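Local coordinates for VP4 protein (Tellina virus 1, PDB 3P06), which is the serine protease part of a birnavirus polyprotein, probably cleaving that polyprotein into its products, and is captured here as an intramolecular acyl-enzyme, at residues R45-Q48 with T54-G57; G25-V30 with N94-A99. One frame throughout, in Å; residues are numbered along the deposited sequence.

Contact 1: residues R45-Q48 with T54-G57; sequences RIAQ and TIYG
Ala47 and Ile55 form the hydrogen-bonded pair of an antiparallel beta hairpin, strands 45-48 and 54-58, at one edge of a mixed sheet. Two backbone bonds join them: Ala47 N gives its hydrogen to Ile55 O at 2.9 Å, and Ile55 N gives its own to Ala47 O at 2.8 Å. Gln48 and Thr54 follow as a non-hydrogen-bonded pair, and Thr54 CA lies 3.4 Å from Ala47 O in a CA-H...O contact. Beyond Tyr56 the strands splay, and a water takes over, donating to Arg45 O and accepting from Gly57 N.

Apolar contacts occupy both faces. On the buried one, the CB atoms of Ala47 and Ile55 stand side by side, with Ile64 and Ala67 of helix 64-67 against Ala47 and Ile72 against Ile55. On the other, Ile46 touches both Thr54 and Tyr56. Its CG1 and CD1 run alongside the tyrosine ring, pointing the same way, and meet the CD1-CE1 side obliquely. Its CG2, anti to the backbone N, is thereby directed at the Thr54 methyl.

Charge pairing lies off the hairpin, where the CB of Arg45 points away from strand 54-58 and its NH1 forms a salt bridge with Glu60 OE2. The tightest carbon pair is Ile46 CG2 with Thr54 CG2, 3.3 Å apart.

Contact 2: residues G25-V30 with N94-A99; sequences GAFMAV and NQPQLA
Phe27, on strand 21-31 of the mixed sheet, packs its ring against Pro96 and Leu98 in the segment that leads into the short strand 98-99, in the buried core of this S50-family protease. The tight part is the ring itself. Leu98 CD1 sits over one face as a CH-pi contact, 4.0 Å from the ring centroid and only 12° off the normal. With CG anti to the backbone N (chi1 178°) and chi2 at 71°, the CD1 branch of Leu98 lies over the ring. The proline meets the far end of the ring: its CG touches CE1 and CZ of Phe27, while Pro96 O lies in the ring plane at the edge.

By contrast, the backbones stay well apart, with 9.0 Å between the CA atoms of Phe27 and Leu98, and no hydrogen bond crosses between the segments. The CB of Gln97 points away from strand 21-31, and its NE2 hydrogen-bonds Ser59 OG; the residue is partly exposed, and Asn94 is exposed. The polar backbone of the 94-99 segment is held from elsewhere: Asn43 OD1 accepts a hydrogen bond from Leu98 N and its ND2 donates one to Pro96 O. That same carbonyl oxygen lies 3.8 Å from Phe27 CZ.

In the fold
Contact 1 and contact 2 have centres about 14 Å apart and reach the same mixed sheet. Strand 45-48 is one outermost strand of that sheet within the chain and 98-99 the other, with 21-31 between them. Along the chain the order is 25-30, 45-48, 54-57, 94-99, so the whole hairpin of contact 1 is formed between the two halves of contact 2. The two contacts also touch directly, Gly57 O packing 3.7 Å from Leu98 CD2. Contact 1 is remote from the probable active site, whereas the Leu98 side chain is about 7 Å from that of Ser102, the predicted nucleophile, so contact 2 lies near the probable catalytic region.

Contact 1: residues R45-Q48 with T54-G57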
ATOM      1  N   ARG A  45     -15.447  -1.210   4.006  1.00 21.34           N
ATOM      2  CA  ARG A  45     -15.451  -0.261   5.106  1.00 23.35           C
ATOM      3  C   ARG A  45     -14.650   1.007   4.718  1.00 22.75           C
ATOM      4  O   ARG A  45     -13.619   0.953   4.016  1.00 20.67           O
ATOM      5  CB  ARG A  45     -15.011  -0.946   6.430  1.00 25.20           C
ATOM      6  CG  ARG A  45     -14.504  -0.013   7.516  1.00 33.89           C
ATOM      7  CD  ARG A  45     -15.610   0.909   8.255  1.00 44.48           C
ATOM      8  NE  ARG A  45     -16.827   0.239   8.742  1.00 54.72           N
ATOM      9  CZ  ARG A  45     -16.997  -0.289   9.968  1.00 60.28           C
ATOM     10  NH1 ARG A  45     -16.005  -0.272  10.859  1.00 59.04           N
ATOM     11  NH2 ARG A  45     -18.176  -0.846  10.303  1.00 63.55           N
ATOM     12  N   ILE A  46     -15.139   2.166   5.127  1.00 23.72           N
ATOM     13  CA  ILE A  46     -14.438   3.392   4.789  1.00 24.67           C
ATOM     14  C   ILE A  46     -13.971   4.041   6.096  1.00 24.25           C
ATOM     15  O   ILE A  46     -14.687   3.942   7.073  1.00 27.05           O
ATOM     16  CB  ILE A  46     -15.428   4.342   4.079  1.00 27.47           C
ATOM     17  CG1 ILE A  46     -15.894   3.807   2.678  1.00 25.83           C
ATOM     18  CG2 ILE A  46     -14.847   5.795   3.948  1.00 31.13           C
ATOM     19  CD1 ILE A  46     -17.214   4.698   2.238  1.00 28.38           C
ATOM     20  N   ALA A  47     -12.793   4.645   6.139  1.00 21.86           N
ATOM     21  CA  ALA A  47     -12.306   5.357   7.329  1.00 22.91           C
ATOM     22  C   ALA A  47     -12.299   6.850   6.996  1.00 24.93           C
ATOM     23  O   ALA A  47     -11.670   7.271   6.006  1.00 25.12           O
ATOM     24  CB  ALA A  47     -10.906   4.903   7.667  1.00 20.53           C
ATOM     25  N   GLN A  48     -13.038   7.656   7.746  1.00 26.10           N
ATOM     26  CA  GLN A  48     -12.926   9.119   7.628  1.00 27.69           C
ATOM     27  C   GLN A  48     -11.904   9.573   8.688  1.00 28.07           C
ATOM     28  O   GLN A  48     -11.991   9.123   9.850  1.00 29.06           O
ATOM     29  CB  GLN A  48     -14.278   9.755   7.928  1.00 28.72           C
ATOM     30  CG  GLN A  48     -15.298   9.268   6.905  1.00 31.60           C
ATOM     31  CD  GLN A  48     -16.624   9.882   7.144  1.00 36.58           C
ATOM     32  OE1 GLN A  48     -17.207   9.761   8.229  1.00 35.93           O
ATOM     33  NE2 GLN A  48     -17.098  10.607   6.150  1.00 37.98           N
ATOM     34  N   THR A  54     -10.588  10.609   3.460  1.00 24.33           N
ATOM     35  CA  THR A  54     -11.479   9.432   3.377  1.00 24.85           C
ATOM     36  C   THR A  54     -10.645   8.299   2.794  1.00 22.86           C
ATOM     37  O   THR A  54      -9.991   8.513   1.740  1.00 22.23           O
ATOM     38  CB  THR A  54     -12.702   9.653   2.410  1.00 26.93           C
ATOM     39  OG1 THR A  54     -13.453  10.806   2.783  1.00 32.18           O
ATOM     40  CG2 THR A  54     -13.649   8.456   2.500  1.00 27.84           C
ATOM     41  N   ILE A  55     -10.596   7.125   3.455  1.00 20.99           N
ATOM     42  CA  ILE A  55      -9.813   6.036   2.929  1.00 18.04           C
ATOM     43  C   ILE A  55     -10.823   4.897   2.623  1.00 19.21           C
ATOM     44  O   ILE A  55     -11.530   4.398   3.517  1.00 19.97           O
ATOM     45  CB  ILE A  55      -8.812   5.568   3.999  1.00 19.88           C
ATOM     46  CG1 ILE A  55      -7.955   6.757   4.548  1.00 21.50           C
ATOM     47  CG2 ILE A  55      -7.893   4.429   3.479  1.00 19.12           C
ATOM     48  CD1 ILE A  55      -7.287   6.422   5.866  1.00 25.07           C
ATOM     49  N   TYR A  56     -10.795   4.418   1.397  1.00 16.60           N
ATOM     50  CA  TYR A  56     -11.635   3.339   0.908  1.00 17.09           C
ATOM     51  C   TYR A  56     -10.822   2.077   0.750  1.00 16.08           C
ATOM     52  O   TYR A  56      -9.618   2.130   0.552  1.00 15.49           O
ATOM     53  CB  TYR A  56     -12.189   3.730  -0.510  1.00 15.22           C
ATOM     54  CG  TYR A  56     -12.980   5.023  -0.583  1.00 18.19           C
ATOM     55  CD1 TYR A  56     -14.387   5.001  -0.520  1.00 12.59           C
ATOM     56  CD2 TYR A  56     -12.322   6.296  -0.722  1.00 17.56           C
ATOM     57  CE1 TYR A  56     -15.131   6.170  -0.634  1.00 17.34           C
ATOM     58  CE2 TYR A  56     -13.076   7.507  -0.851  1.00 19.22           C
ATOM     59  CZ  TYR A  56     -14.468   7.426  -0.782  1.00 20.32           C
ATOM     60  OH  TYR A  56     -15.229   8.546  -0.873  1.00 22.81           O
ATOM     61  N   GLY A  57     -11.512   0.928   0.719  1.00 18.64           N
ATOM     62  CA  GLY A  57     -10.891  -0.334   0.334  1.00 17.71           C
ATOM     63  C   GLY A  57     -10.551  -1.144   1.615  1.00 19.40           C
ATOM     64  O   GLY A  57      -9.976  -2.202   1.520  1.00 18.22           O
TER
HETATM   65  O   HOH W   1     -14.376   0.382   1.180  1.00 15.54           O

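Contact 2: residues G25-V30 with N94-A99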
ATOM      1  N   GLY A  25       2.161 -10.295  -2.321  1.00 16.46           N
ATOM      2  CA  GLY A  25       1.573  -9.490  -3.374  1.00 16.69           C
ATOM      3  C   GLY A  25       1.683  -7.992  -3.058  1.00 14.73           C
ATOM      4  O   GLY A  25       2.455  -7.585  -2.188  1.00 15.10           O
ATOM      5  N   ALA A  26       0.840  -7.163  -3.688  1.00 14.72           N
ATOM      6  CA  ALA A  26       0.960  -5.734  -3.502  1.00 12.08           C
ATOM      7  C   ALA A  26      -0.393  -5.104  -3.549  1.00 12.74           C
ATOM      8  O   ALA A  26      -1.267  -5.588  -4.239  1.00 13.88           O
ATOM      9  CB  ALA A  26       1.840  -5.146  -4.593  1.00 11.65           C
ATOM     10  N   PHE A  27      -0.549  -4.008  -2.797  1.00 12.59           N
ATOM     11  CA  PHE A  27      -1.701  -3.141  -2.973  1.00 13.85           C
ATOM     12  C   PHE A  27      -1.054  -1.819  -3.297  1.00 13.68           C
ATOM     13  O   PHE A  27       0.170  -1.663  -3.127  1.00 15.41           O
ATOM     14  CB  PHE A  27      -2.551  -2.991  -1.665  1.00 12.67           C
ATOM     15  CG  PHE A  27      -3.600  -4.076  -1.457  1.00 11.26           C
ATOM     16  CD1 PHE A  27      -3.262  -5.400  -1.455  1.00 13.79           C
ATOM     17  CD2 PHE A  27      -4.965  -3.730  -1.303  1.00 13.16           C
ATOM     18  CE1 PHE A  27      -4.228  -6.428  -1.278  1.00 14.21           C
ATOM     19  CE2 PHE A  27      -5.969  -4.746  -1.124  1.00 13.29           C
ATOM     20  CZ  PHE A  27      -5.605  -6.081  -1.072  1.00 15.46           C
HETATM   21  N   MSE A  28      -1.849  -0.884  -3.758  1.00 13.16           N
HETATM   22  CA  MSE A  28      -1.392   0.491  -3.876  1.00 12.69           C
HETATM   23  C   MSE A  28      -2.374   1.347  -3.103  1.00 13.21           C
HETATM   24  O   MSE A  28      -3.597   1.114  -3.155  1.00 13.33           O
HETATM   25  CB  MSE A  28      -1.413   0.920  -5.362  1.00 11.78           C
HETATM   26  CG  MSE A  28      -0.934   2.367  -5.430  1.00 16.20           C
HETATM   27 SE   MSE A  28      -0.797   3.149  -7.247  1.00 25.60          SE
HETATM   28  CE  MSE A  28       0.821   2.200  -7.681  1.00 18.84           C
ATOM     29  N   ALA A  29      -1.858   2.295  -2.336  1.00 12.56           N
ATOM     30  CA  ALA A  29      -2.722   3.329  -1.738  1.00 14.48           C
ATOM     31  C   ALA A  29      -2.853   4.391  -2.883  1.00 16.00           C
ATOM     32  O   ALA A  29      -1.901   5.141  -3.139  1.00 16.28           O
ATOM     33  CB  ALA A  29      -2.015   3.998  -0.522  1.00 12.98           C
ATOM     34  N   VAL A  30      -4.005   4.434  -3.549  1.00 16.68           N
ATOM     35  CA  VAL A  30      -4.116   5.246  -4.753  1.00 18.01           C
ATOM     36  C   VAL A  30      -4.777   6.563  -4.358  1.00 19.39           C
ATOM     37  O   VAL A  30      -5.713   6.611  -3.527  1.00 20.17           O
ATOM     38  CB  VAL A  30      -5.025   4.577  -5.805  1.00 18.15           C
ATOM     39  CG1 VAL A  30      -5.104   5.480  -7.164  1.00 16.52           C
ATOM     40  CG2 VAL A  30      -4.595   3.144  -6.069  1.00 18.24           C
ATOM     41  N   ASN A  94     -10.222 -10.517  -9.089  1.00 29.45           N
ATOM     42  CA  ASN A  94     -10.153 -11.362  -7.931  1.00 30.53           C
ATOM     43  C   ASN A  94      -9.323 -10.713  -6.853  1.00 26.72           C
ATOM     44  O   ASN A  94      -8.111 -10.626  -6.954  1.00 25.30           O
ATOM     45  CB  ASN A  94      -9.713 -12.791  -8.291  1.00 33.71           C
ATOM     46  CG  ASN A  94     -10.912 -13.638  -8.802  1.00 41.56           C
ATOM     47  OD1 ASN A  94     -11.314 -14.608  -8.160  1.00 50.36           O
ATOM     48  ND2 ASN A  94     -11.521 -13.219  -9.916  1.00 45.47           N
ATOM     49  N   GLN A  95     -10.018 -10.255  -5.812  1.00 23.64           N
ATOM     50  CA  GLN A  95      -9.385  -9.376  -4.833  1.00 21.70           C
ATOM     51  C   GLN A  95      -9.436  -9.993  -3.414  1.00 20.99           C
ATOM     52  O   GLN A  95     -10.469 -10.434  -2.960  1.00 21.28           O
ATOM     53  CB  GLN A  95     -10.102  -8.064  -4.829  1.00 19.27           C
ATOM     54  CG  GLN A  95      -9.997  -7.371  -6.162  1.00 21.74           C
ATOM     55  CD  GLN A  95     -10.603  -5.971  -6.173  1.00 20.13           C
ATOM     56  OE1 GLN A  95     -11.047  -5.445  -5.125  1.00 21.87           O
ATOM     57  NE2 GLN A  95     -10.669  -5.371  -7.368  1.00 18.14           N
ATOM     58  N   PRO A  96      -8.302 -10.034  -2.747  1.00 21.11           N
ATOM     59  CA  PRO A  96      -8.317 -10.547  -1.362  1.00 20.37           C
ATOM     60  C   PRO A  96      -8.774  -9.472  -0.344  1.00 19.18           C
ATOM     61  O   PRO A  96      -8.675  -8.247  -0.548  1.00 17.53           O
ATOM     62  CB  PRO A  96      -6.863 -10.897  -1.117  1.00 19.66           C
ATOM     63  CG  PRO A  96      -6.099  -9.846  -1.914  1.00 21.30           C
ATOM     64  CD  PRO A  96      -6.942  -9.639  -3.199  1.00 19.42           C
ATOM     65  N   GLN A  97      -9.265  -9.948   0.780  1.00 20.28           N
ATOM     66  CA  GLN A  97      -9.658  -9.067   1.895  1.00 20.41           C
ATOM     67  C   GLN A  97      -8.402  -8.417   2.440  1.00 20.60           C
ATOM     68  O   GLN A  97      -7.340  -9.082   2.576  1.00 22.16           O
ATOM     69  CB  GLN A  97     -10.402  -9.876   2.958  1.00 21.65           C
ATOM     70  CG  GLN A  97     -10.805  -9.012   4.157  1.00 19.59           C
ATOM     71  CD  GLN A  97     -11.531  -9.783   5.280  1.00 26.39           C
ATOM     72  OE1 GLN A  97     -11.800 -10.955   5.166  1.00 26.45           O
ATOM     73  NE2 GLN A  97     -11.860  -9.086   6.339  1.00 20.05           N
ATOM     74  N   LEU A  98      -8.464  -7.106   2.664  1.00 18.88           N
ATOM     75  CA  LEU A  98      -7.340  -6.402   3.201  1.00 19.64           C
ATOM     76  C   LEU A  98      -7.420  -6.359   4.721  1.00 20.63           C
ATOM     77  O   LEU A  98      -8.455  -6.009   5.271  1.00 23.37           O
ATOM     78  CB  LEU A  98      -7.369  -4.949   2.710  1.00 18.34           C
ATOM     79  CG  LEU A  98      -6.248  -4.077   3.254  1.00 21.26           C
ATOM     80  CD1 LEU A  98      -4.819  -4.476   2.616  1.00 19.56           C
ATOM     81  CD2 LEU A  98      -6.586  -2.662   2.921  1.00 22.38           C
ATOM     82  N   ALA A  99      -6.334  -6.694   5.391  1.00 21.00           N
ATOM     83  CA  ALA A  99      -6.300  -6.801   6.858  1.00 22.03           C
ATOM     84  C   ALA A  99      -5.128  -6.049   7.421  1.00 22.34           C
ATOM     85  O   ALA A  99      -4.113  -5.922   6.755  1.00 22.19           O
ATOM     86  CB  ALA A  99      -6.232  -8.303   7.296  1.00 23.06           C
TER